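Local structure of protein kinase A regulatory subunit, putative (Trypanosoma cruzi, 6FTF) at residues L39-V44 with K52-V57; V44-L49 with L83-S88; A161-L166 with L202-E207; G167-Y172 with L268-D273. The protein serves as the regulatory subunit of a cAMP-independent protein kinase A and binds the nucleoside analogue 7-cyano-7-deazainosine at two sites, probably allowing nucleosides rather than cAMP to activate the kinase. All blocks are in the same frame, centred on the assembly; numbering follows the deposited sequence. Where two conformers were deposited one is given.

Contact 1 of 4, residues L39-V44 with K52-V57; sequences LLTHNV and KDIKVV
L40 overlaps I54 and V57, which lie one turn apart on the same side of their helix. The two segments belong to helices 30-42 and 51-60, joined by a loop with a short 3-10 turn: the helix, 3-10 loop, helix order known as the N3A motif of cyclic-nucleotide-binding domains. The nearest CA atoms across the pair are those of L40 and I54, 7.0 Å apart. Most of the touching is done by one methyl, L40 CD1. It lies 3.5 Å from I54 O, 4.0 Å from I54 CG2 and 4.0 Å from V57 CG1, so it meets a carbonyl and two branched side chains together. With chi1 at -61° and chi2 at -179°, L40 is stretched out from its helix, which carries CD1 that far. T41 runs almost perpendicular to I54 and adds a methyl contact, while its hydroxyl turns back to T37 O, one turn earlier. No hydrogen bond spans the contact; F46 of the intervening loop packs on both L40 and I54, so loop and helices form one apolar core. Nearer the root of L40, its CB faces I54 CD1 at 4.1 Å.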
loop_
_atom_site.group_PDB
_atom_site.type_symbol
_atom_site.label_atom_id
_atom_site.label_comp_id
_atom_site.label_asym_id
_atom_site.label_seq_id
_atom_site.Cartn_x
_atom_site.Cartn_y
_atom_site.Cartn_z
ATOM N N LEU A 39 -9.818 -7.166 -4.003
ATOM C CA LEU A 39 -9.898 -6.072 -3.043
ATOM C C LEU A 39 -8.873 -6.260 -1.931
ATOM O O LEU A 39 -8.183 -5.312 -1.535
ATOM C CB LEU A 39 -11.296 -5.981 -2.435
ATOM C CG LEU A 39 -12.435 -5.587 -3.386
ATOM C CD1 LEU A 39 -13.772 -5.742 -2.686
ATOM C CD2 LEU A 39 -12.279 -4.168 -3.877
ATOM N N LEU A 40 -8.769 -7.470 -1.401
ATOM C CA LEU A 40 -7.873 -7.701 -0.278
ATOM C C LEU A 40 -6.412 -7.538 -0.669
ATOM O O LEU A 40 -5.618 -6.997 0.112
ATOM C CB LEU A 40 -8.108 -9.093 0.285
ATOM C CG LEU A 40 -9.496 -9.401 0.824
ATOM C CD1 LEU A 40 -9.436 -10.820 1.326
ATOM C CD2 LEU A 40 -9.887 -8.402 1.900
ATOM N N THR A 41 -6.024 -8.014 -1.849
ATOM C CA THR A 41 -4.616 -7.961 -2.218
ATOM C C THR A 41 -4.147 -6.560 -2.580
ATOM O O THR A 41 -2.929 -6.340 -2.685
ATOM C CB THR A 41 -4.279 -8.937 -3.342
ATOM O OG1 THR A 41 -5.030 -8.605 -4.499
ATOM C CG2 THR A 41 -4.554 -10.389 -2.936
ATOM N N HIS A 42 -5.053 -5.611 -2.767
ATOM C CA HIS A 42 -4.657 -4.230 -2.995
ATOM C C HIS A 42 -4.872 -3.342 -1.784
ATOM O O HIS A 42 -4.544 -2.157 -1.841
ATOM C CB HIS A 42 -5.394 -3.661 -4.213
ATOM C CG HIS A 42 -4.962 -4.293 -5.493
ATOM N ND1 HIS A 42 -5.432 -5.518 -5.914
ATOM C CD2 HIS A 42 -4.054 -3.901 -6.418
ATOM C CE1 HIS A 42 -4.853 -5.840 -7.058
ATOM N NE2 HIS A 42 -4.015 -4.874 -7.387
ATOM N N ASN A 43 -5.382 -3.880 -0.688
ATOM C CA ASN A 43 -5.623 -3.107 0.522
ATOM C C ASN A 43 -4.528 -3.391 1.537
ATOM O O ASN A 43 -4.242 -4.550 1.845
ATOM C CB ASN A 43 -6.997 -3.446 1.104
ATOM C CG ASN A 43 -7.322 -2.610 2.312
ATOM O OD1 ASN A 43 -6.717 -2.772 3.369
ATOM N ND2 ASN A 43 -8.288 -1.710 2.182
ATOM N N VAL A 44 -3.931 -2.331 2.070
ATOM C CA VAL A 44 -2.729 -2.473 2.882
ATOM C C VAL A 44 -2.924 -3.295 4.149
ATOM O O VAL A 44 -1.931 -3.787 4.703
ATOM C CB VAL A 44 -2.112 -1.111 3.245
ATOM C CG1 VAL A 44 -1.818 -0.306 2.002
ATOM C CG2 VAL A 44 -2.996 -0.358 4.240
ATOM N N LYS A 52 -3.278 -18.513 0.632
ATOM C CA LYS A 52 -4.223 -19.348 1.362
ATOM C C LYS A 52 -4.992 -18.513 2.377
ATOM O O LYS A 52 -6.225 -18.585 2.461
ATOM C CB LYS A 52 -3.485 -20.493 2.057
ATOM C CG LYS A 52 -4.389 -21.405 2.871
ATOM C CD LYS A 52 -3.572 -22.508 3.557
ATOM C CE LYS A 52 -4.398 -23.309 4.546
ATOM N NZ LYS A 52 -3.643 -24.483 5.075
ATOM N N ASP A 53 -4.275 -17.678 3.128
ATOM C CA ASP A 53 -4.913 -16.893 4.180
ATOM C C ASP A 53 -5.799 -15.789 3.616
ATOM O O ASP A 53 -6.856 -15.497 4.189
ATOM C CB ASP A 53 -3.868 -16.322 5.131
ATOM C CG ASP A 53 -3.246 -17.389 6.019
ATOM O OD1 ASP A 53 -3.725 -18.551 6.001
ATOM O OD2 ASP A 53 -2.283 -17.057 6.742
ATOM N N ILE A 54 -5.388 -15.152 2.519
ATOM C CA ILE A 54 -6.257 -14.195 1.821
ATOM C C ILE A 54 -7.589 -14.847 1.490
ATOM O O ILE A 54 -8.657 -14.245 1.659
ATOM C CB ILE A 54 -5.565 -13.669 0.539
ATOM C CG1 ILE A 54 -4.441 -12.681 0.884
ATOM C CG2 ILE A 54 -6.591 -13.039 -0.427
ATOM C CD1 ILE A 54 -4.921 -11.348 1.386
ATOM N N LYS A 55 -7.543 -16.075 0.966
ATOM C CA LYS A 55 -8.774 -16.736 0.562
ATOM C C LYS A 55 -9.613 -17.159 1.768
ATOM O O LYS A 55 -10.845 -17.125 1.689
ATOM C CB LYS A 55 -8.476 -17.868 -0.422
ATOM C CG LYS A 55 -7.983 -17.321 -1.756
ATOM C CD LYS A 55 -7.551 -18.405 -2.727
ATOM C CE LYS A 55 -8.738 -19.130 -3.325
ATOM N NZ LYS A 55 -8.302 -20.181 -4.301
ATOM N N VAL A 56 -8.985 -17.518 2.891
ATOM C CA VAL A 56 -9.746 -17.774 4.116
ATOM C C VAL A 56 -10.496 -16.522 4.541
ATOM O O VAL A 56 -11.685 -16.565 4.882
ATOM C CB VAL A 56 -8.820 -18.277 5.244
ATOM C CG1 VAL A 56 -9.556 -18.341 6.569
ATOM C CG2 VAL A 56 -8.240 -19.643 4.908
ATOM N N VAL A 57 -9.801 -15.387 4.563
ATOM C CA VAL A 57 -10.423 -14.134 4.963
ATOM C C VAL A 57 -11.577 -13.805 4.024
ATOM O O VAL A 57 -12.674 -13.445 4.465
ATOM C CB VAL A 57 -9.365 -13.015 5.011
ATOM C CG1 VAL A 57 -10.016 -11.663 5.189
ATOM C CG2 VAL A 57 -8.375 -13.264 6.150
#

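Contact 2 of 4, residues V44-L49 with L83-S88; sequences VLFSFL and LYIIQS
L45 and L83 make the purely aliphatic part of this contact: their methyl ends meet head-on, with L45 CD1 3.9 Å from L83 CD1. Aromatic-aliphatic packing comes next. The F46 ring points at the strand and the two strand side chains point back at it; F46 CZ meets L83 CD2 at 3.8 Å, while I85 CD1 lies at the ring edge, in its plane, 3.8 Å from F46 CE2. I85 was modelled in two conformers, so this edge contact describes one of them. L45 CB lies 3.8 Å above one face of the F46 ring, nearer its border than its middle, and the ring also packs on I54 and V57 of helix 51-60. No hydrogen bond crosses between the segments; within the loop, S47 OG donates to V44 O at 2.8 Å, bent at the carbonyl (109°) and tilted 32° from its plane, and L49 N to F46 O closes a type I turn. The contact thus seats the 3-10 loop of the N3A motif against strand 82-86 of the first domain's beta roll, with A108 of the neighbouring strand touching L45, L83 and I85. The nearest atoms of the L83 side chain and a bound 7-cyano-7-deazainosine are about 7 Å apart. With methyls and a ring edge at the interface, the fit rests on apolar contact and shape, not on directional bonds.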
loop_
_atom_site.group_PDB
_atom_site.type_symbol
_atom_site.label_atom_id
_atom_site.label_comp_id
_atom_site.label_asym_id
_atom_site.label_seq_id
_atom_site.Cartn_x
_atom_site.Cartn_y
_atom_site.Cartn_z
ATOM N N VAL A 44 -3.931 -2.331 2.070
ATOM C CA VAL A 44 -2.729 -2.473 2.882
ATOM C C VAL A 44 -2.924 -3.295 4.149
ATOM O O VAL A 44 -1.931 -3.787 4.703
ATOM C CB VAL A 44 -2.112 -1.111 3.245
ATOM C CG1 VAL A 44 -1.818 -0.306 2.002
ATOM C CG2 VAL A 44 -2.996 -0.358 4.240
ATOM N N LEU A 45 -4.148 -3.445 4.652
ATOM C CA LEU A 45 -4.348 -4.204 5.883
ATOM C C LEU A 45 -4.042 -5.680 5.718
ATOM O O LEU A 45 -3.873 -6.373 6.726
ATOM C CB LEU A 45 -5.793 -4.069 6.357
ATOM C CG LEU A 45 -6.211 -2.671 6.795
ATOM C CD1 LEU A 45 -7.711 -2.595 6.990
ATOM C CD2 LEU A 45 -5.489 -2.246 8.066
ATOM N N PHE A 46 -3.966 -6.171 4.485
ATOM C CA PHE A 46 -3.763 -7.589 4.198
ATOM C C PHE A 46 -2.421 -7.856 3.529
ATOM O O PHE A 46 -2.197 -8.955 3.021
ATOM C CB PHE A 46 -4.923 -8.106 3.343
ATOM C CG PHE A 46 -6.273 -7.742 3.900
ATOM C CD1 PHE A 46 -6.906 -8.532 4.836
ATOM C CD2 PHE A 46 -6.876 -6.571 3.518
ATOM C CE1 PHE A 46 -8.132 -8.161 5.355
ATOM C CE2 PHE A 46 -8.101 -6.192 4.034
ATOM C CZ PHE A 46 -8.720 -6.980 4.952
ATOM N N SER A 47 -1.511 -6.882 3.575
ATOM C CA SER A 47 -0.311 -6.882 2.747
ATOM C C SER A 47 0.535 -8.135 2.908
ATOM O O SER A 47 1.163 -8.576 1.935
ATOM C CB SER A 47 0.572 -5.682 3.082
ATOM O OG SER A 47 -0.065 -4.474 2.755
ATOM N N PHE A 48 0.668 -8.652 4.124
ATOM C CA PHE A 48 1.604 -9.738 4.386
ATOM C C PHE A 48 0.920 -11.084 4.605
ATOM O O PHE A 48 1.559 -12.030 5.065
ATOM C CB PHE A 48 2.617 -9.321 5.468
ATOM C CG PHE A 48 3.462 -8.153 5.018
ATOM C CD1 PHE A 48 4.520 -8.354 4.135
ATOM C CD2 PHE A 48 3.127 -6.847 5.362
ATOM C CE1 PHE A 48 5.244 -7.297 3.640
ATOM C CE2 PHE A 48 3.852 -5.782 4.877
ATOM C CZ PHE A 48 4.918 -5.998 4.012
ATOM N N LEU A 49 -0.343 -11.214 4.224
ATOM C CA LEU A 49 -1.001 -12.512 4.204
ATOM C C LEU A 49 -0.664 -13.256 2.922
ATOM O O LEU A 49 -0.628 -12.678 1.837
ATOM C CB LEU A 49 -2.515 -12.329 4.280
ATOM C CG LEU A 49 -3.067 -11.744 5.575
ATOM C CD1 LEU A 49 -4.585 -11.848 5.557
ATOM C CD2 LEU A 49 -2.504 -12.415 6.810
ATOM N N LEU A 83 -15.046 -4.904 10.200
ATOM C CA LEU A 83 -14.189 -4.278 9.198
ATOM C C LEU A 83 -14.919 -4.311 7.863
ATOM O O LEU A 83 -15.370 -5.370 7.430
ATOM C CB LEU A 83 -12.888 -5.055 9.080
ATOM C CG LEU A 83 -11.869 -4.523 8.073
ATOM C CD1 LEU A 83 -11.311 -3.189 8.500
ATOM C CD2 LEU A 83 -10.738 -5.543 7.897
ATOM N N TYR A 84 -15.044 -3.166 7.214
ATOM C CA TYR A 84 -15.732 -3.053 5.933
ATOM C C TYR A 84 -14.702 -2.726 4.867
ATOM O O TYR A 84 -13.943 -1.769 5.024
ATOM C CB TYR A 84 -16.741 -1.903 5.960
ATOM C CG TYR A 84 -17.870 -2.111 6.913
ATOM C CD1 TYR A 84 -17.713 -1.907 8.265
ATOM C CD2 TYR A 84 -19.100 -2.565 6.456
ATOM C CE1 TYR A 84 -18.777 -2.123 9.139
ATOM C CE2 TYR A 84 -20.146 -2.788 7.299
ATOM C CZ TYR A 84 -19.980 -2.581 8.635
ATOM O OH TYR A 84 -21.056 -2.823 9.467
ATOM N N ILE A 85 -14.657 -3.508 3.798
ATOM C CA ILE A 85 -13.825 -3.224 2.633
ATOM C C ILE A 85 -14.779 -2.823 1.513
ATOM O O ILE A 85 -15.716 -3.561 1.175
ATOM C CB ILE A 85 -12.955 -4.425 2.228
ATOM C CG1 ILE A 85 -12.133 -4.947 3.417
ATOM C CG2 ILE A 85 -12.023 -4.017 1.067
ATOM C CD1 ILE A 85 -11.205 -3.926 4.054
ATOM N N ILE A 86 -14.586 -1.640 0.966
ATOM C CA ILE A 86 -15.530 -1.071 0.009
ATOM C C ILE A 86 -15.306 -1.665 -1.375
ATOM O O ILE A 86 -14.218 -1.551 -1.952
ATOM C CB ILE A 86 -15.389 0.454 -0.019
ATOM C CG1 ILE A 86 -15.718 1.048 1.348
ATOM C CG2 ILE A 86 -16.277 1.039 -1.098
ATOM C CD1 ILE A 86 -15.341 2.503 1.484
ATOM N N GLN A 87 -16.352 -2.280 -1.933
ATOM C CA GLN A 87 -16.344 -2.701 -3.328
ATOM C C GLN A 87 -16.589 -1.522 -4.259
ATOM O O GLN A 87 -15.854 -1.325 -5.239
ATOM C CB GLN A 87 -17.408 -3.774 -3.549
ATOM C CG GLN A 87 -17.588 -4.169 -5.007
ATOM C CD GLN A 87 -18.658 -5.223 -5.177
ATOM O OE1 GLN A 87 -18.674 -6.249 -4.480
ATOM N NE2 GLN A 87 -19.587 -4.975 -6.093
ATOM N N SER A 88 -17.597 -0.712 -3.957
ATOM C CA SER A 88 -17.888 0.464 -4.757
ATOM C C SER A 88 -18.643 1.448 -3.890
ATOM O O SER A 88 -19.314 1.068 -2.924
ATOM C CB SER A 88 -18.666 0.110 -6.021
ATOM O OG SER A 88 -19.861 -0.582 -5.721
#

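Contact 3 of 4, residues A161-L166 with L202-E207; sequences ANVPFL and LYIIME. With EDO (1,2-ethanediol), chain B.
The F165 ring meets I204 with its edge: I204 CD1 lies near the ring plane, 4.0 Å from F165 CZ and 4.1 Å from F165 CE1. One face carries L166 CD2, 3.5 Å above the plane and displaced from the ring's middle, and the ring also meets H232 with the planes at about 55°. Segment 161-166, whose 164-166 part is 3-10, links helices 149-160 and 171-178 in the second domain's N3A motif, and I204 rises from strand 201-205 of that domain's beta roll. A chi1 of 88° puts F165 CG between its own N and carbonyl carbon, aiming the ring at the strand. A chi2 of 174° sets I204 CD1 anti to CA, so this branch reaches out to the ring edge, while CG2 faces V163 CG2 at 4.4 Å. L166 CD1 comes equally near I204 CD1, so three loop side chains gather round one isoleucine, without a hydrogen bond. At the loop's outer end, N162 ND2 donates to O2 of a 1,2-ethanediol, probably from the crystallisation liquor, at 2.9 Å.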
loop_
_atom_site.group_PDB
_atom_site.type_symbol
_atom_site.label_atom_id
_atom_site.label_comp_id
_atom_site.label_asym_id
_atom_site.label_seq_id
_atom_site.Cartn_x
_atom_site.Cartn_y
_atom_site.Cartn_z
ATOM N N ALA A 161 8.080 9.992 9.016
ATOM C CA ALA A 161 7.882 11.374 9.437
ATOM C C ALA A 161 9.052 12.271 9.085
ATOM O O ALA A 161 8.956 13.491 9.287
ATOM C CB ALA A 161 7.660 11.420 10.948
ATOM N N ASN A 162 10.151 11.713 8.610
ATOM C CA ASN A 162 11.324 12.490 8.249
ATOM C C ASN A 162 11.661 12.390 6.767
ATOM O O ASN A 162 12.708 12.903 6.347
ATOM C CB ASN A 162 12.523 12.041 9.088
ATOM C CG ASN A 162 12.466 12.564 10.502
ATOM O OD1 ASN A 162 12.809 13.724 10.762
ATOM N ND2 ASN A 162 12.029 11.725 11.429
ATOM N N VAL A 163 10.818 11.753 5.952
ATOM C CA VAL A 163 11.083 11.547 4.541
ATOM C C VAL A 163 10.493 12.709 3.729
ATOM O O VAL A 163 9.264 12.891 3.748
ATOM C CB VAL A 163 10.515 10.210 4.050
ATOM C CG1 VAL A 163 10.612 10.101 2.539
ATOM C CG2 VAL A 163 11.245 9.050 4.725
ATOM N N PRO A 164 11.300 13.461 2.966
ATOM C CA PRO A 164 10.746 14.648 2.278
ATOM C C PRO A 164 9.528 14.385 1.400
ATOM O O PRO A 164 8.561 15.146 1.492
ATOM C CB PRO A 164 11.951 15.194 1.501
ATOM C CG PRO A 164 13.113 14.822 2.358
ATOM C CD PRO A 164 12.776 13.443 2.901
ATOM N N PHE A 165 9.544 13.371 0.543
ATOM C CA PHE A 165 8.454 13.232 -0.414
ATOM C C PHE A 165 7.155 12.793 0.237
ATOM O O PHE A 165 6.108 12.857 -0.413
ATOM C CB PHE A 165 8.843 12.334 -1.598
ATOM C CG PHE A 165 8.603 10.850 -1.399
ATOM C CD1 PHE A 165 9.542 10.052 -0.749
ATOM C CD2 PHE A 165 7.495 10.246 -1.929
ATOM C CE1 PHE A 165 9.334 8.684 -0.620
ATOM C CE2 PHE A 165 7.293 8.890 -1.800
ATOM C CZ PHE A 165 8.223 8.114 -1.138
ATOM N N LEU A 166 7.191 12.407 1.515
ATOM C CA LEU A 166 5.999 12.015 2.247
ATOM C C LEU A 166 5.473 13.114 3.155
ATOM O O LEU A 166 4.498 12.897 3.891
ATOM C CB LEU A 166 6.277 10.764 3.080
ATOM C CG LEU A 166 6.737 9.548 2.279
ATOM C CD1 LEU A 166 7.123 8.438 3.222
ATOM C CD2 LEU A 166 5.682 9.069 1.315
ATOM N N LEU A 202 8.982 -0.638 -5.092
ATOM C CA LEU A 202 9.441 0.711 -4.811
ATOM C C LEU A 202 10.207 0.666 -3.499
ATOM O O LEU A 202 9.768 0.030 -2.535
ATOM C CB LEU A 202 8.258 1.682 -4.731
ATOM C CG LEU A 202 8.544 3.166 -4.516
ATOM C CD1 LEU A 202 7.426 4.028 -5.107
ATOM C CD2 LEU A 202 8.707 3.478 -3.044
ATOM N N TYR A 203 11.358 1.318 -3.467
ATOM C CA TYR A 203 12.244 1.298 -2.313
ATOM C C TYR A 203 12.437 2.718 -1.813
ATOM O O TYR A 203 12.692 3.631 -2.607
ATOM C CB TYR A 203 13.611 0.718 -2.697
ATOM C CG TYR A 203 13.571 -0.707 -3.188
ATOM C CD1 TYR A 203 13.335 -0.987 -4.514
ATOM C CD2 TYR A 203 13.758 -1.768 -2.323
ATOM C CE1 TYR A 203 13.284 -2.287 -4.964
ATOM C CE2 TYR A 203 13.704 -3.067 -2.765
ATOM C CZ TYR A 203 13.467 -3.318 -4.078
ATOM O OH TYR A 203 13.413 -4.633 -4.538
ATOM N N ILE A 204 12.333 2.906 -0.503
ATOM C CA ILE A 204 12.699 4.159 0.139
ATOM C C ILE A 204 13.982 3.886 0.896
ATOM O O ILE A 204 14.059 2.926 1.671
ATOM C CB ILE A 204 11.599 4.662 1.083
ATOM C CG1 ILE A 204 10.241 4.713 0.371
ATOM C CG2 ILE A 204 11.999 6.009 1.638
ATOM C CD1 ILE A 204 9.076 5.060 1.288
ATOM N N ILE A 205 14.999 4.686 0.643
ATOM C CA ILE A 205 16.302 4.447 1.250
ATOM C C ILE A 205 16.290 4.921 2.700
ATOM O O ILE A 205 16.173 6.118 2.978
ATOM C CB ILE A 205 17.419 5.116 0.444
ATOM C CG1 ILE A 205 17.380 4.615 -1.003
ATOM C CG2 ILE A 205 18.774 4.825 1.093
ATOM C CD1 ILE A 205 18.312 5.353 -1.927
ATOM N N MET A 206 16.467 3.986 3.631
ATOM C CA MET A 206 16.569 4.316 5.045
ATOM C C MET A 206 17.995 4.636 5.451
ATOM O O MET A 206 18.209 5.443 6.367
ATOM C CB MET A 206 16.023 3.173 5.912
ATOM C CG MET A 206 14.558 2.874 5.651
ATOM S SD MET A 206 13.868 1.546 6.653
ATOM C CE MET A 206 13.700 2.364 8.240
ATOM N N GLU A 207 18.974 4.023 4.800
ATOM C CA GLU A 207 20.374 4.319 5.043
ATOM C C GLU A 207 21.162 3.918 3.808
ATOM O O GLU A 207 20.858 2.902 3.182
ATOM C CB GLU A 207 20.876 3.500 6.231
ATOM C CG GLU A 207 22.283 3.764 6.676
ATOM C CD GLU A 207 22.715 2.749 7.719
ATOM O OE1 GLU A 207 21.965 2.544 8.697
ATOM O OE2 GLU A 207 23.785 2.133 7.541
HETATM C C1 EDO B . 10.223 12.539 15.643
HETATM O O1 EDO B . 11.447 11.832 15.904
HETATM C C2 EDO B . 10.033 12.785 14.148
HETATM O O2 EDO B . 11.195 13.412 13.612
#

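Contact 4 of 4, residues G167-Y172 with L268-D273; sequences GGLDSY and LGPVID. With 7CI (7-cyano-7-deazainosine), chain F.
L169 and P270 approach to 7.4 Å between their CA atoms, at two helix starts: V271 is the N-cap residue before helix 272-275 and D170 that before helix 171-178. The second of these is the closing helix of the N3A motif in the second cyclic-nucleotide-binding domain, and the contact joins it to the turn after helix 264-268. L169 lies crosswise to both partners, and a single methyl meets the two of them: CD2 is 3.8 Å from P270 CB and 3.9 Å from V271 CG1. With chi2 at -174° CD1 continues the chain anti to CA, and it is the second branch, CD2, that turns to the proline and valine, although the CB of L169 does not aim at the turn. D170 OD1 caps E173 N, fixing the helix start that carries Y172. This tyrosine belongs to the first domain's ligand pocket; its hydroxyl is hydrogen-bonded to E111 and K103. Its ring stacks on the deazapurine of 7-cyano-7-deazainosine: ligand C3 sits over the middle of the Y172 ring, 3.2 Å above its plane.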
loop_
_atom_site.group_PDB
_atom_site.type_symbol
_atom_site.label_atom_id
_atom_site.label_comp_id
_atom_site.label_asym_id
_atom_site.label_seq_id
_atom_site.Cartn_x
_atom_site.Cartn_y
_atom_site.Cartn_z
ATOM N N GLY A 167 6.053 14.309 3.088
ATOM C CA GLY A 167 5.694 15.360 4.018
ATOM C C GLY A 167 4.261 15.818 3.917
ATOM O O GLY A 167 3.731 16.375 4.889
ATOM N N GLY A 168 3.621 15.597 2.785
ATOM C CA GLY A 168 2.226 15.957 2.647
ATOM C C GLY A 168 1.238 14.951 3.208
ATOM O O GLY A 168 0.050 15.285 3.308
ATOM N N LEU A 169 1.683 13.739 3.558
ATOM C CA LEU A 169 0.806 12.741 4.173
ATOM C C LEU A 169 0.622 13.063 5.658
ATOM O O LEU A 169 1.570 13.435 6.341
ATOM C CB LEU A 169 1.421 11.338 4.044
ATOM C CG LEU A 169 1.637 10.708 2.661
ATOM C CD1 LEU A 169 2.119 9.258 2.789
ATOM C CD2 LEU A 169 0.401 10.789 1.781
ATOM N N ASP A 170 -0.614 12.921 6.177
ATOM C CA ASP A 170 -0.839 13.037 7.623
ATOM C C ASP A 170 -0.456 11.734 8.323
ATOM O O ASP A 170 -0.061 10.774 7.670
ATOM C CB ASP A 170 -2.265 13.483 7.952
ATOM C CG ASP A 170 -3.328 12.519 7.467
ATOM O OD1 ASP A 170 -3.073 11.308 7.315
ATOM O OD2 ASP A 170 -4.462 12.991 7.229
ATOM N N SER A 171 -0.584 11.684 9.663
ATOM C CA SER A 171 -0.160 10.501 10.410
ATOM C C SER A 171 -0.897 9.276 9.901
ATOM O O SER A 171 -0.294 8.242 9.653
ATOM C CB SER A 171 -0.396 10.672 11.921
ATOM O OG SER A 171 0.150 9.560 12.642
ATOM N N TYR A 172 -2.225 9.397 9.749
ATOM C CA TYR A 172 -3.056 8.289 9.276
ATOM C C TYR A 172 -2.509 7.746 7.970
ATOM O O TYR A 172 -2.391 6.536 7.799
ATOM C CB TYR A 172 -4.507 8.747 9.089
ATOM C CG TYR A 172 -5.456 7.626 8.717
ATOM C CD1 TYR A 172 -5.684 7.280 7.385
ATOM C CD2 TYR A 172 -6.123 6.893 9.692
ATOM C CE1 TYR A 172 -6.551 6.249 7.041
ATOM C CE2 TYR A 172 -6.987 5.866 9.352
ATOM C CZ TYR A 172 -7.179 5.550 8.027
ATOM O OH TYR A 172 -8.041 4.539 7.653
ATOM N N LEU A 268 0.344 5.616 -1.864
ATOM C CA LEU A 268 1.066 6.760 -2.394
ATOM C C LEU A 268 0.251 7.559 -3.389
ATOM O O LEU A 268 0.742 8.573 -3.895
ATOM C CB LEU A 268 2.410 6.340 -2.997
ATOM C CG LEU A 268 3.428 5.807 -1.988
ATOM C CD1 LEU A 268 4.718 5.483 -2.698
ATOM C CD2 LEU A 268 3.686 6.789 -0.840
ATOM N N GLY A 269 -1.002 7.174 -3.627
ATOM C CA GLY A 269 -1.897 7.946 -4.451
ATOM C C GLY A 269 -1.850 9.431 -4.153
ATOM O O GLY A 269 -1.778 10.268 -5.061
ATOM N N PRO A 270 -1.878 9.800 -2.869
ATOM C CA PRO A 270 -1.869 11.232 -2.525
ATOM C C PRO A 270 -0.573 11.963 -2.874
ATOM O O PRO A 270 -0.564 13.203 -2.863
ATOM C CB PRO A 270 -2.133 11.241 -1.012
ATOM C CG PRO A 270 -2.790 9.937 -0.734
ATOM C CD PRO A 270 -2.186 8.957 -1.699
ATOM N N VAL A 271 0.516 11.257 -3.180
ATOM C CA VAL A 271 1.761 11.920 -3.542
ATOM C C VAL A 271 2.177 11.616 -4.975
ATOM O O VAL A 271 3.310 11.898 -5.357
ATOM C CB VAL A 271 2.897 11.634 -2.542
ATOM C CG1 VAL A 271 2.535 12.186 -1.158
ATOM C CG2 VAL A 271 3.201 10.161 -2.476
ATOM N N ILE A 272 1.276 11.072 -5.788
ATOM C CA ILE A 272 1.627 10.791 -7.177
ATOM C C ILE A 272 2.073 12.057 -7.895
ATOM O O ILE A 272 3.036 12.027 -8.672
ATOM C CB ILE A 272 0.478 10.059 -7.894
ATOM C CG1 ILE A 272 0.460 8.593 -7.462
ATOM C CG2 ILE A 272 0.617 10.160 -9.407
ATOM C CD1 ILE A 272 -0.751 7.815 -7.944
ATOM N N ASP A 273 1.401 13.187 -7.660
ATOM C CA ASP A 273 1.826 14.407 -8.335
ATOM C C ASP A 273 3.197 14.871 -7.857
ATOM O O ASP A 273 3.956 15.451 -8.641
ATOM C CB ASP A 273 0.757 15.493 -8.200
ATOM C CG ASP A 273 -0.493 15.187 -9.033
ATOM O OD1 ASP A 273 -0.352 14.738 -10.191
ATOM O OD2 ASP A 273 -1.618 15.392 -8.529
HETATM C C1 7CI F . -11.697 5.971 9.499
HETATM N N1 7CI F . -10.910 7.111 10.067
HETATM O O1 7CI F . -12.999 6.002 10.062
HETATM C C2 7CI F . -10.058 7.856 9.359
HETATM N N2 7CI F . -9.674 7.759 8.062
HETATM O O2 7CI F . -11.343 3.770 8.832
HETATM C C3 7CI F . -8.764 8.636 7.603
HETATM N N3 7CI F . -8.236 9.626 8.442
HETATM O O3 7CI F . -11.826 2.906 11.254
HETATM C C4 7CI F . -8.609 9.732 9.745
HETATM N N4 7CI F . -9.831 10.023 13.726
HETATM C C5 7CI F . -9.549 8.841 10.264
HETATM O O5 7CI F . -8.072 10.650 10.430
HETATM C C6 7CI F . -10.180 8.652 11.553
HETATM C C7 7CI F . -11.033 7.560 11.342
HETATM C C8 7CI F . -9.989 9.403 12.740
HETATM C C9 7CI F . -11.131 4.671 9.841
HETATM C C10 7CI F . -11.833 4.323 11.047
HETATM C C11 7CI F . -13.241 4.793 10.748
HETATM C C12 7CI F . -14.121 5.056 12.051
HETATM O O4 7CI F . -13.391 5.830 12.979
#

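From the N terminus, contact 1 closes the short loop between helices 30-42 and 51-60. Contact 2 starts from within that loop, shares V44 with contact 1 and crosses it along the chain, bringing the loop to strand 82-86; their centres are 7 Å apart. In the second domain, contact 3 closes a longer loop from the link at 161-166 to strand 201-205. Contact 4, opening directly after it at 167-172 and closing at 268-273, crosses contact 3, and L268 touches F165, L166 and L202. The two pairs follow in series without touching: each ties an N3A motif to its domain, while Y172 reaches across to the first domain's ligand.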